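PDB 1JY5: CalsepRRP from Calystegia sepium, which belongs to the RNase T2 family of RNA-cleaving enzymes, although whether it is itself an active ribonuclease is uncertain. Local coordinates for residues A157-S160 with V164-V167; F128-S133 with I180-T185; K43-D48 with S121-L126. All blocks are in the same frame, centred on the assembly; numbering follows the deposited sequence.

Interaction 1 (A157-S160 with V164-V167); sequences AIQS and VTPV
Ile-158 and Pro-166 make the apolar half of this contact, and Gln-159 and Thr-165 the polar half, at a tight helix-turn-strand connection of the RNase T2 fold. The chain turns back just after the end of helix 151-162, and the extended 164-167 segment passes beside the last turns of the helix on its way into strand 167-171. The CA atoms of Gln-159 and Thr-165 lie 5.0 Å apart. With its first torsion at -60°, Ile-158 sets CG2 opposite the backbone N, and this branch reaches the proline ring, CG2 lying 3.8 Å from Pro-166 CG. CB and CD1 of the isoleucine are hardly farther from the same ring corner, and the two side chains meet at a slant. Behind them the hydrophobic layer continues, Pro-166 onto Val-178 and Ile-180 of the sheet and Ile-158 onto Leu-136 of helix 132-137.

Gln-159 starts out across the line between the segments, but a bend at its second torsion (66°) swings the amide toward Val-164 and Thr-165. There NE2 crowds the Val-164 carbonyl so closely that the exact amide placement is doubtful. A water lies between Gln-159 and Thr-165, 2.6 Å from Thr-165 OG1; its weak bond from Gln-159 NE2 shares the doubt about the amide. Thr-165 N is bonded to Glu-190. The backbones also meet directly: the C-H of Gln-159 CA points almost straight at Val-164 O, with 3.3 Å between the heavy atoms and 163° at the hydrogen.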
ATOM      1  N   ALA A 157      -3.538   0.265 -18.290  1.00 20.08           N
ATOM      2  CA  ALA A 157      -4.866  -0.014 -17.757  1.00 21.17           C
ATOM      3  C   ALA A 157      -5.148   0.895 -16.561  1.00 21.70           C
ATOM      4  O   ALA A 157      -6.211   1.508 -16.474  1.00 22.24           O
ATOM      5  CB  ALA A 157      -4.971  -1.482 -17.341  1.00 21.96           C
ATOM      6  N   ILE A 158      -4.196   0.988 -15.639  1.00 22.35           N
ATOM      7  CA  ILE A 158      -4.384   1.839 -14.465  1.00 21.00           C
ATOM      8  C   ILE A 158      -4.424   3.309 -14.882  1.00 21.49           C
ATOM      9  O   ILE A 158      -5.303   4.057 -14.461  1.00 21.56           O
ATOM     10  CB  ILE A 158      -3.260   1.611 -13.440  1.00 21.14           C
ATOM     11  CG1 ILE A 158      -3.281   0.147 -13.000  1.00 20.79           C
ATOM     12  CG2 ILE A 158      -3.443   2.531 -12.236  1.00 20.88           C
ATOM     13  CD1 ILE A 158      -2.131  -0.260 -12.123  1.00 23.66           C
ATOM     14  N   GLN A 159      -3.474   3.703 -15.723  1.00 20.96           N
ATOM     15  CA  GLN A 159      -3.383   5.066 -16.223  1.00 24.56           C
ATOM     16  C   GLN A 159      -4.673   5.575 -16.863  1.00 25.02           C
ATOM     17  O   GLN A 159      -5.119   6.687 -16.577  1.00 25.19           O
ATOM     18  CB  GLN A 159      -2.243   5.171 -17.239  1.00 27.14           C
ATOM     19  CG  GLN A 159      -2.455   6.248 -18.301  1.00 34.62           C
ATOM     20  CD  GLN A 159      -2.455   7.645 -17.723  1.00 36.56           C
ATOM     21  OE1 GLN A 159      -2.898   8.597 -18.365  1.00 37.81           O
ATOM     22  NE2 GLN A 159      -1.949   7.777 -16.504  1.00 39.46           N
ATOM     23  N   SER A 160      -5.274   4.774 -17.737  1.00 25.54           N
ATOM     24  CA  SER A 160      -6.498   5.211 -18.399  1.00 26.71           C
ATOM     25  C   SER A 160      -7.677   5.331 -17.435  1.00 25.29           C
ATOM     26  O   SER A 160      -8.600   6.098 -17.682  1.00 25.02           O
ATOM     27  CB  SER A 160      -6.850   4.274 -19.566  1.00 27.30           C
ATOM     28  OG  SER A 160      -7.134   2.962 -19.122  1.00 33.00           O
ATOM     29  N   VAL A 164      -3.671   9.144 -14.107  1.00 20.36           N
ATOM     30  CA  VAL A 164      -2.346   9.373 -13.548  1.00 18.78           C
ATOM     31  C   VAL A 164      -1.565   8.067 -13.697  1.00 19.34           C
ATOM     32  O   VAL A 164      -2.147   6.982 -13.782  1.00 19.54           O
ATOM     33  CB  VAL A 164      -2.376   9.816 -12.052  1.00 19.75           C
ATOM     34  CG1 VAL A 164      -2.919  11.238 -11.948  1.00 18.54           C
ATOM     35  CG2 VAL A 164      -3.221   8.853 -11.217  1.00 17.74           C
ATOM     36  N   THR A 165      -0.247   8.174 -13.739  1.00 16.80           N
ATOM     37  CA  THR A 165       0.580   7.000 -13.913  1.00 18.65           C
ATOM     38  C   THR A 165       1.061   6.442 -12.583  1.00 18.08           C
ATOM     39  O   THR A 165       1.606   7.167 -11.749  1.00 17.73           O
ATOM     40  CB  THR A 165       1.782   7.330 -14.829  1.00 19.70           C
ATOM     41  OG1 THR A 165       1.285   7.809 -16.087  1.00 21.17           O
ATOM     42  CG2 THR A 165       2.636   6.092 -15.074  1.00 19.94           C
ATOM     43  N   PRO A 166       0.834   5.141 -12.356  1.00 18.42           N
ATOM     44  CA  PRO A 166       1.258   4.499 -11.116  1.00 18.41           C
ATOM     45  C   PRO A 166       2.727   4.119 -11.171  1.00 18.51           C
ATOM     46  O   PRO A 166       3.348   4.144 -12.232  1.00 19.56           O
ATOM     47  CB  PRO A 166       0.369   3.265 -11.055  1.00 18.84           C
ATOM     48  CG  PRO A 166       0.295   2.871 -12.505  1.00 20.89           C
ATOM     49  CD  PRO A 166       0.040   4.210 -13.180  1.00 19.06           C
ATOM     50  N   VAL A 167       3.278   3.783 -10.013  1.00 16.85           N
ATOM     51  CA  VAL A 167       4.656   3.342  -9.931  1.00 17.37           C
ATOM     52  C   VAL A 167       4.499   1.870  -9.552  1.00 17.54           C
ATOM     53  O   VAL A 167       3.710   1.540  -8.667  1.00 17.63           O
ATOM     54  CB  VAL A 167       5.438   4.114  -8.840  1.00 18.06           C
ATOM     55  CG1 VAL A 167       6.850   3.557  -8.713  1.00 19.77           C
ATOM     56  CG2 VAL A 167       5.510   5.600  -9.209  1.00 18.33           C
TER
HETATM   57  O   HOH W   1      -0.302   9.853 -16.549  1.00 21.42           O

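Interaction 2 (F128-S133 with I180-T185)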
ATOM      1  N   PHE A 128     -10.628   2.108  -0.798  1.00 12.55           N
ATOM      2  CA  PHE A 128     -11.943   1.650  -1.250  1.00 14.60           C
ATOM      3  C   PHE A 128     -12.419   2.425  -2.469  1.00 16.23           C
ATOM      4  O   PHE A 128     -13.091   1.872  -3.341  1.00 17.67           O
ATOM      5  CB  PHE A 128     -12.983   1.804  -0.139  1.00 13.08           C
ATOM      6  CG  PHE A 128     -12.814   0.833   0.989  1.00 17.19           C
ATOM      7  CD1 PHE A 128     -12.919   1.262   2.310  1.00 15.83           C
ATOM      8  CD2 PHE A 128     -12.546  -0.511   0.737  1.00 16.09           C
ATOM      9  CE1 PHE A 128     -12.770   0.367   3.365  1.00 15.95           C
ATOM     10  CE2 PHE A 128     -12.396  -1.418   1.789  1.00 14.50           C
ATOM     11  CZ  PHE A 128     -12.504  -0.977   3.104  1.00 14.44           C
ATOM     12  N   LYS A 129     -12.079   3.710  -2.527  1.00 15.67           N
ATOM     13  CA  LYS A 129     -12.499   4.538  -3.653  1.00 16.66           C
ATOM     14  C   LYS A 129     -11.838   4.112  -4.962  1.00 18.43           C
ATOM     15  O   LYS A 129     -12.504   3.997  -5.992  1.00 17.26           O
ATOM     16  CB  LYS A 129     -12.184   6.015  -3.386  1.00 16.34           C
ATOM     17  CG  LYS A 129     -12.630   6.926  -4.522  1.00 18.52           C
ATOM     18  CD  LYS A 129     -12.309   8.383  -4.263  1.00 15.54           C
ATOM     19  CE  LYS A 129     -12.863   9.259  -5.385  1.00 19.45           C
ATOM     20  NZ  LYS A 129     -12.452  10.678  -5.223  1.00 16.46           N
ATOM     21  N   TYR A 130     -10.526   3.891  -4.917  1.00 16.53           N
ATOM     22  CA  TYR A 130      -9.779   3.488  -6.102  1.00 19.79           C
ATOM     23  C   TYR A 130      -9.353   2.029  -6.024  1.00 20.90           C
ATOM     24  O   TYR A 130      -8.213   1.718  -5.672  1.00 20.02           O
ATOM     25  CB  TYR A 130      -8.543   4.377  -6.280  1.00 19.25           C
ATOM     26  CG  TYR A 130      -8.870   5.846  -6.406  1.00 21.46           C
ATOM     27  CD1 TYR A 130      -8.721   6.713  -5.323  1.00 22.76           C
ATOM     28  CD2 TYR A 130      -9.341   6.373  -7.611  1.00 22.16           C
ATOM     29  CE1 TYR A 130      -9.032   8.068  -5.435  1.00 22.41           C
ATOM     30  CE2 TYR A 130      -9.655   7.726  -7.730  1.00 22.79           C
ATOM     31  CZ  TYR A 130      -9.496   8.564  -6.638  1.00 23.23           C
ATOM     32  OH  TYR A 130      -9.802   9.900  -6.750  1.00 27.58           O
ATOM     33  N   ASN A 131     -10.280   1.139  -6.360  1.00 19.56           N
ATOM     34  CA  ASN A 131     -10.020  -0.291  -6.322  1.00 20.52           C
ATOM     35  C   ASN A 131      -9.138  -0.682  -7.497  1.00 19.85           C
ATOM     36  O   ASN A 131      -9.625  -0.899  -8.609  1.00 19.33           O
ATOM     37  CB  ASN A 131     -11.332  -1.067  -6.391  1.00 21.19           C
ATOM     38  CG  ASN A 131     -11.145  -2.538  -6.098  1.00 22.11           C
ATOM     39  OD1 ASN A 131     -10.101  -3.117  -6.403  1.00 22.15           O
ATOM     40  ND2 ASN A 131     -12.161  -3.155  -5.515  1.00 22.88           N
ATOM     41  N   ILE A 132      -7.840  -0.769  -7.250  1.00 17.65           N
ATOM     42  CA  ILE A 132      -6.907  -1.122  -8.304  1.00 19.11           C
ATOM     43  C   ILE A 132      -7.113  -2.556  -8.774  1.00 20.75           C
ATOM     44  O   ILE A 132      -6.933  -2.857  -9.953  1.00 20.86           O
ATOM     45  CB  ILE A 132      -5.462  -0.933  -7.829  1.00 19.83           C
ATOM     46  CG1 ILE A 132      -5.288   0.493  -7.288  1.00 17.72           C
ATOM     47  CG2 ILE A 132      -4.496  -1.186  -8.975  1.00 20.34           C
ATOM     48  CD1 ILE A 132      -5.694   1.587  -8.286  1.00 20.09           C
ATOM     49  N   SER A 133      -7.499  -3.437  -7.857  1.00 21.60           N
ATOM     50  CA  SER A 133      -7.734  -4.836  -8.203  1.00 23.73           C
ATOM     51  C   SER A 133      -8.874  -4.949  -9.216  1.00 23.73           C
ATOM     52  O   SER A 133      -8.821  -5.771 -10.129  1.00 22.82           O
ATOM     53  CB  SER A 133      -8.071  -5.644  -6.946  1.00 23.65           C
ATOM     54  OG  SER A 133      -6.990  -5.629  -6.028  1.00 23.96           O
ATOM     55  N   ILE A 180       0.207   4.785  -5.997  1.00 16.63           N
ATOM     56  CA  ILE A 180      -0.655   5.820  -6.559  1.00 16.30           C
ATOM     57  C   ILE A 180      -0.426   7.063  -5.709  1.00 16.45           C
ATOM     58  O   ILE A 180      -0.445   6.980  -4.479  1.00 15.41           O
ATOM     59  CB  ILE A 180      -2.152   5.454  -6.436  1.00 19.72           C
ATOM     60  CG1 ILE A 180      -2.420   4.088  -7.070  1.00 23.26           C
ATOM     61  CG2 ILE A 180      -3.005   6.531  -7.102  1.00 20.91           C
ATOM     62  CD1 ILE A 180      -2.065   4.012  -8.531  1.00 18.70           C
ATOM     63  N   CYS A 181      -0.232   8.214  -6.345  1.00 14.86           N
ATOM     64  CA  CYS A 181       0.026   9.441  -5.595  1.00 14.71           C
ATOM     65  C   CYS A 181      -1.156  10.409  -5.499  1.00 14.49           C
ATOM     66  O   CYS A 181      -1.986  10.477  -6.400  1.00 12.21           O
ATOM     67  CB  CYS A 181       1.277  10.126  -6.176  1.00 15.20           C
ATOM     68  SG  CYS A 181       2.709   9.041  -5.906  1.00 16.69           S
ATOM     69  N   PHE A 182      -1.235  11.122  -4.376  1.00 13.93           N
ATOM     70  CA  PHE A 182      -2.295  12.094  -4.122  1.00 14.51           C
ATOM     71  C   PHE A 182      -1.725  13.395  -3.553  1.00 15.21           C
ATOM     72  O   PHE A 182      -0.749  13.360  -2.801  1.00 14.47           O
ATOM     73  CB  PHE A 182      -3.307  11.558  -3.098  1.00 12.66           C
ATOM     74  CG  PHE A 182      -4.034  10.314  -3.531  1.00 13.72           C
ATOM     75  CD1 PHE A 182      -3.479   9.056  -3.308  1.00 12.85           C
ATOM     76  CD2 PHE A 182      -5.274  10.402  -4.162  1.00 14.37           C
ATOM     77  CE1 PHE A 182      -4.146   7.899  -3.710  1.00 13.96           C
ATOM     78  CE2 PHE A 182      -5.954   9.248  -4.571  1.00 14.18           C
ATOM     79  CZ  PHE A 182      -5.386   7.994  -4.343  1.00 14.89           C
ATOM     80  N   ASP A 183      -2.333  14.532  -3.901  1.00 15.38           N
ATOM     81  CA  ASP A 183      -1.881  15.810  -3.356  1.00 14.53           C
ATOM     82  C   ASP A 183      -2.488  15.951  -1.959  1.00 15.55           C
ATOM     83  O   ASP A 183      -3.215  15.062  -1.505  1.00 14.84           O
ATOM     84  CB  ASP A 183      -2.251  16.997  -4.283  1.00 14.71           C
ATOM     85  CG  ASP A 183      -3.754  17.240  -4.411  1.00 17.05           C
ATOM     86  OD1 ASP A 183      -4.150  17.891  -5.405  1.00 19.25           O
ATOM     87  OD2 ASP A 183      -4.539  16.820  -3.539  1.00 17.16           O
ATOM     88  N   LYS A 184      -2.179  17.048  -1.273  1.00 16.77           N
ATOM     89  CA  LYS A 184      -2.668  17.267   0.079  1.00 15.84           C
ATOM     90  C   LYS A 184      -4.169  17.517   0.178  1.00 15.80           C
ATOM     91  O   LYS A 184      -4.709  17.646   1.279  1.00 13.68           O
ATOM     92  CB  LYS A 184      -1.873  18.395   0.747  1.00 16.20           C
ATOM     93  CG  LYS A 184      -0.475  17.945   1.205  1.00 19.77           C
ATOM     94  CD  LYS A 184       0.289  19.046   1.944  1.00 20.38           C
ATOM     95  CE  LYS A 184       0.817  20.096   1.005  1.00 20.59           C
ATOM     96  NZ  LYS A 184       2.011  19.639   0.257  1.00 19.21           N
ATOM     97  N   THR A 185      -4.842  17.585  -0.967  1.00 13.47           N
ATOM     98  CA  THR A 185      -6.290  17.749  -0.977  1.00 15.75           C
ATOM     99  C   THR A 185      -6.907  16.426  -1.444  1.00 15.88           C
ATOM    100  O   THR A 185      -8.060  16.372  -1.865  1.00 15.98           O
ATOM    101  CB  THR A 185      -6.763  18.921  -1.900  1.00 17.25           C
ATOM    102  OG1 THR A 185      -6.149  18.816  -3.192  1.00 18.19           O
ATOM    103  CG2 THR A 185      -6.414  20.267  -1.272  1.00 19.94           C
TER
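The backbones of 128-133 and 180-185 stay well apart, Tyr-130 and Ile-180 being the closest pair at 9.4 Å between CA atoms, and side chains from the break between two helices fill the space to the sheet. Tyr-130 is the first residue to leave the helical conformation after helix 116-129, and Asn-131 caps the following helix through its OD1, bonded to Glu-134 N.

Tyr-130 sends its ring alongside that of Phe-182, the two side chains running past each other in opposite directions. The ring planes are inclined at 46° with centroids 5.5 Å apart, an oblique pairing in which Tyr-130 CE1 comes within 3.4 Å of Phe-182 CE2, lying at the edge of the phenylalanine and near its plane. On one face of the tyrosine ring Lys-129 CG sits 3.9 Å above the plane, toward the rim. The fully extended lysine continues past it, and NZ donates to Tyr-130 OH at 3.2 Å, which ties the outer end of the ring to its own helix. Deeper in, Ile-132 CD1 touches Ile-180 CG1 at 4.3 Å. Leu-162 of helix 151-162 adjoins Tyr-130 and both isoleucines, and Leu-188 packs against Tyr-130 and Phe-182.

Farther along the same segment, Asp-183 OD2 receives Thr-185 N in an Asx turn and also Thr-185 OG1, both from the same face of the carboxylate.

No hydrogen bond joins the two segments. The helix break is therefore held to strand 174-182 by fit of apolar surfaces, while polar groups such as Tyr-130 OH and Asp-183 OD2 find partners within their own segments.

Interaction 3 (K43-D48 with S121-L126); sequences KGLWPD and STTLML. Unlike the reference sequence in segment 121-126: Thr-123 (reference Ala).
With CG of Leu-45 opposite its backbone N (chi1 176°) and the second torsion at 61°, the leucine extends from strand 40-48 and brings CD2 against Thr-123, beside CB, which the backbone already points toward the helix. The first torsion of that threonine, -58°, turns OG1 to meet them. This is a sheet-on-helix packing contact in the core of the RNase T2 fold, where helix 116-129 lies across one face of the antiparallel sheet. The strand segment, Lys-Gly-Leu-Trp-Pro-Asp, corresponds to the His-Gly-Leu-Trp-Pro motif of active T2 ribonucleases, and Lys-43 stands where those enzymes carry a histidine. Lys-43 and Gly-44 both face Ala-11, forming a classic beta bulge at this point of the sheet.

The leucine and threonine side chains run antiparallel to one another. Thr-123 OG1 is 3.1 Å from Leu-45 CD2 and 3.2 Å from Leu-45 CB, a tight approach of an oxygen to carbon, and Thr-123 CG2 lies 3.9 Å from Leu-45 CB. The hydroxyl is buried, but Tyr-119 O, one helical turn earlier, provides its hydrogen-bonding partner. The OH of that same tyrosine bonds to Leu-45 O, a polar tie between the helix and the strand beside the apolar contact. Residue 123 is threonine in this chain, where the reference sequence has alanine.

Ile-42 of the same strand and Trp-79 from a loop also adjoin Thr-123, and Phe-8 adjoins Leu-45. The second branch of the leucine reaches one turn farther along the helix, where Leu-45 CD1 meets Leu-126 CD1 at 4.3 Å.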
ATOM      1  N   LYS A  43      -0.339  -1.368   1.899  1.00 13.08           N
ATOM      2  CA  LYS A  43       1.010  -1.477   2.418  1.00 12.21           C
ATOM      3  C   LYS A  43       1.103  -0.264   3.350  1.00 13.51           C
ATOM      4  O   LYS A  43       1.459  -0.386   4.530  1.00 12.22           O
ATOM      5  CB  LYS A  43       2.036  -1.367   1.292  1.00 15.46           C
ATOM      6  CG  LYS A  43       3.467  -1.244   1.770  1.00 16.49           C
ATOM      7  CD  LYS A  43       3.881  -2.433   2.613  1.00 22.99           C
ATOM      8  CE  LYS A  43       5.295  -2.233   3.110  1.00 27.78           C
ATOM      9  NZ  LYS A  43       5.754  -3.347   3.976  1.00 30.03           N
ATOM     10  N   GLY A  44       0.763   0.910   2.814  1.00 13.23           N
ATOM     11  CA  GLY A  44       0.782   2.121   3.619  1.00 12.72           C
ATOM     12  C   GLY A  44       0.371   3.393   2.895  1.00 13.68           C
ATOM     13  O   GLY A  44       0.130   3.374   1.693  1.00 10.04           O
ATOM     14  N   LEU A  45       0.257   4.492   3.643  1.00 14.34           N
ATOM     15  CA  LEU A  45      -0.066   5.802   3.075  1.00 11.69           C
ATOM     16  C   LEU A  45       1.145   6.597   3.527  1.00 10.41           C
ATOM     17  O   LEU A  45       1.327   6.842   4.719  1.00  9.92           O
ATOM     18  CB  LEU A  45      -1.343   6.402   3.682  1.00 11.62           C
ATOM     19  CG  LEU A  45      -1.683   7.824   3.186  1.00 12.45           C
ATOM     20  CD1 LEU A  45      -1.914   7.824   1.673  1.00 11.66           C
ATOM     21  CD2 LEU A  45      -2.936   8.328   3.898  1.00 14.80           C
ATOM     22  N   TRP A  46       1.985   6.985   2.581  1.00  9.47           N
ATOM     23  CA  TRP A  46       3.200   7.684   2.944  1.00 10.62           C
ATOM     24  C   TRP A  46       3.317   9.176   2.629  1.00 10.54           C
ATOM     25  O   TRP A  46       3.188   9.585   1.474  1.00 12.33           O
ATOM     26  CB  TRP A  46       4.406   6.979   2.301  1.00  8.85           C
ATOM     27  CG  TRP A  46       4.466   5.478   2.482  1.00 13.15           C
ATOM     28  CD1 TRP A  46       4.055   4.760   3.568  1.00 11.56           C
ATOM     29  CD2 TRP A  46       5.038   4.530   1.566  1.00 14.75           C
ATOM     30  NE1 TRP A  46       4.339   3.422   3.387  1.00 13.89           N
ATOM     31  CE2 TRP A  46       4.940   3.254   2.167  1.00 14.31           C
ATOM     32  CE3 TRP A  46       5.626   4.636   0.295  1.00 15.10           C
ATOM     33  CZ2 TRP A  46       5.406   2.091   1.546  1.00 16.46           C
ATOM     34  CZ3 TRP A  46       6.093   3.468  -0.326  1.00 18.27           C
ATOM     35  CH2 TRP A  46       5.976   2.217   0.305  1.00 14.84           C
ATOM     36  N   PRO A  47       3.527  10.013   3.664  1.00 11.56           N
ATOM     37  CA  PRO A  47       3.678  11.445   3.387  1.00 11.77           C
ATOM     38  C   PRO A  47       5.074  11.469   2.756  1.00 12.06           C
ATOM     39  O   PRO A  47       6.025  10.943   3.343  1.00 15.04           O
ATOM     40  CB  PRO A  47       3.674  12.078   4.780  1.00 12.32           C
ATOM     41  CG  PRO A  47       2.804  11.143   5.575  1.00 14.37           C
ATOM     42  CD  PRO A  47       3.306   9.781   5.103  1.00 11.83           C
ATOM     43  N   ASP A  48       5.203  12.046   1.568  1.00 13.51           N
ATOM     44  CA  ASP A  48       6.494  12.062   0.882  1.00 12.02           C
ATOM     45  C   ASP A  48       6.935  13.443   0.423  1.00 11.38           C
ATOM     46  O   ASP A  48       6.150  14.385   0.406  1.00 12.71           O
ATOM     47  CB  ASP A  48       6.457  11.135  -0.350  1.00 11.09           C
ATOM     48  CG  ASP A  48       6.457   9.654   0.016  1.00 14.23           C
ATOM     49  OD1 ASP A  48       7.177   9.263   0.963  1.00 12.77           O
ATOM     50  OD2 ASP A  48       5.750   8.873  -0.656  1.00 13.38           O
ATOM     51  N   SER A 121      -8.269   5.732   8.681  1.00 12.53           N
ATOM     52  CA  SER A 121      -9.566   5.790   8.005  1.00 13.94           C
ATOM     53  C   SER A 121      -9.453   6.461   6.637  1.00 13.79           C
ATOM     54  O   SER A 121     -10.121   6.063   5.675  1.00 14.21           O
ATOM     55  CB  SER A 121     -10.599   6.534   8.864  1.00 12.66           C
ATOM     56  OG  SER A 121     -10.196   7.859   9.137  1.00 14.81           O
ATOM     57  N   THR A 122      -8.604   7.477   6.541  1.00 13.29           N
ATOM     58  CA  THR A 122      -8.438   8.162   5.269  1.00 13.69           C
ATOM     59  C   THR A 122      -7.746   7.235   4.272  1.00 15.19           C
ATOM     60  O   THR A 122      -8.078   7.233   3.085  1.00 14.05           O
ATOM     61  CB  THR A 122      -7.651   9.474   5.455  1.00 15.48           C
ATOM     62  OG1 THR A 122      -8.420  10.361   6.282  1.00 13.27           O
ATOM     63  CG2 THR A 122      -7.400  10.147   4.111  1.00 13.40           C
ATOM     64  N   THR A 123      -6.807   6.428   4.756  1.00 14.13           N
ATOM     65  CA  THR A 123      -6.111   5.493   3.885  1.00 17.50           C
ATOM     66  C   THR A 123      -7.109   4.470   3.353  1.00 14.14           C
ATOM     67  O   THR A 123      -7.094   4.124   2.170  1.00 15.64           O
ATOM     68  CB  THR A 123      -4.988   4.754   4.628  1.00 18.69           C
ATOM     69  OG1 THR A 123      -4.061   5.708   5.157  1.00 27.12           O
ATOM     70  CG2 THR A 123      -4.236   3.826   3.676  1.00 21.51           C
ATOM     71  N   LEU A 124      -7.979   3.982   4.232  1.00 13.33           N
ATOM     72  CA  LEU A 124      -8.991   3.013   3.822  1.00 13.68           C
ATOM     73  C   LEU A 124      -9.942   3.647   2.806  1.00 12.24           C
ATOM     74  O   LEU A 124     -10.319   3.015   1.821  1.00 12.62           O
ATOM     75  CB  LEU A 124      -9.774   2.506   5.042  1.00 14.06           C
ATOM     76  CG  LEU A 124      -9.122   1.354   5.825  1.00 16.48           C
ATOM     77  CD1 LEU A 124      -7.617   1.574   5.935  1.00 21.50           C
ATOM     78  CD2 LEU A 124      -9.751   1.259   7.207  1.00 16.35           C
ATOM     79  N   MET A 125     -10.317   4.901   3.042  1.00 10.76           N
ATOM     80  CA  MET A 125     -11.217   5.604   2.135  1.00 10.80           C
ATOM     81  C   MET A 125     -10.660   5.620   0.722  1.00 11.79           C
ATOM     82  O   MET A 125     -11.354   5.264  -0.223  1.00 13.06           O
ATOM     83  CB  MET A 125     -11.438   7.043   2.604  1.00  9.65           C
ATOM     84  CG  MET A 125     -12.417   7.844   1.748  1.00  9.57           C
ATOM     85  SD  MET A 125     -12.506   9.572   2.290  1.00 15.79           S
ATOM     86  CE  MET A 125     -10.964  10.184   1.589  1.00 14.32           C
ATOM     87  N   LEU A 126      -9.408   6.046   0.581  1.00 11.59           N
ATOM     88  CA  LEU A 126      -8.768   6.101  -0.730  1.00 13.96           C
ATOM     89  C   LEU A 126      -8.673   4.694  -1.319  1.00 14.50           C
ATOM     90  O   LEU A 126      -8.920   4.491  -2.511  1.00 12.55           O
ATOM     91  CB  LEU A 126      -7.370   6.725  -0.608  1.00 13.83           C
ATOM     92  CG  LEU A 126      -7.310   8.201  -0.170  1.00 13.10           C
ATOM     93  CD1 LEU A 126      -5.869   8.618   0.082  1.00 13.51           C
ATOM     94  CD2 LEU A 126      -7.938   9.082  -1.249  1.00 14.28           C
TER

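From the N terminus, interaction 3 comes first: strand 40-48 meets helix 116-129 after 72 intervening residues, closing the largest of the three loops. The same helix then ends in interaction 2, which follows in series and, 46 residues later, joins the helix break at 128-133 to strand 174-182. Interaction 1 falls within that second loop, a short reversal between helix 151-162 and the approach to strand 167-171. No loops cross. Strands 40-48 and 174-182 both flank strand 7-14, so interactions 2 and 3 reach one sheet, and Phe-182 touches Leu-126 between them. Pro-166 against Ile-180 and Ile-158 against Ile-132 carry the packing on to interaction 1.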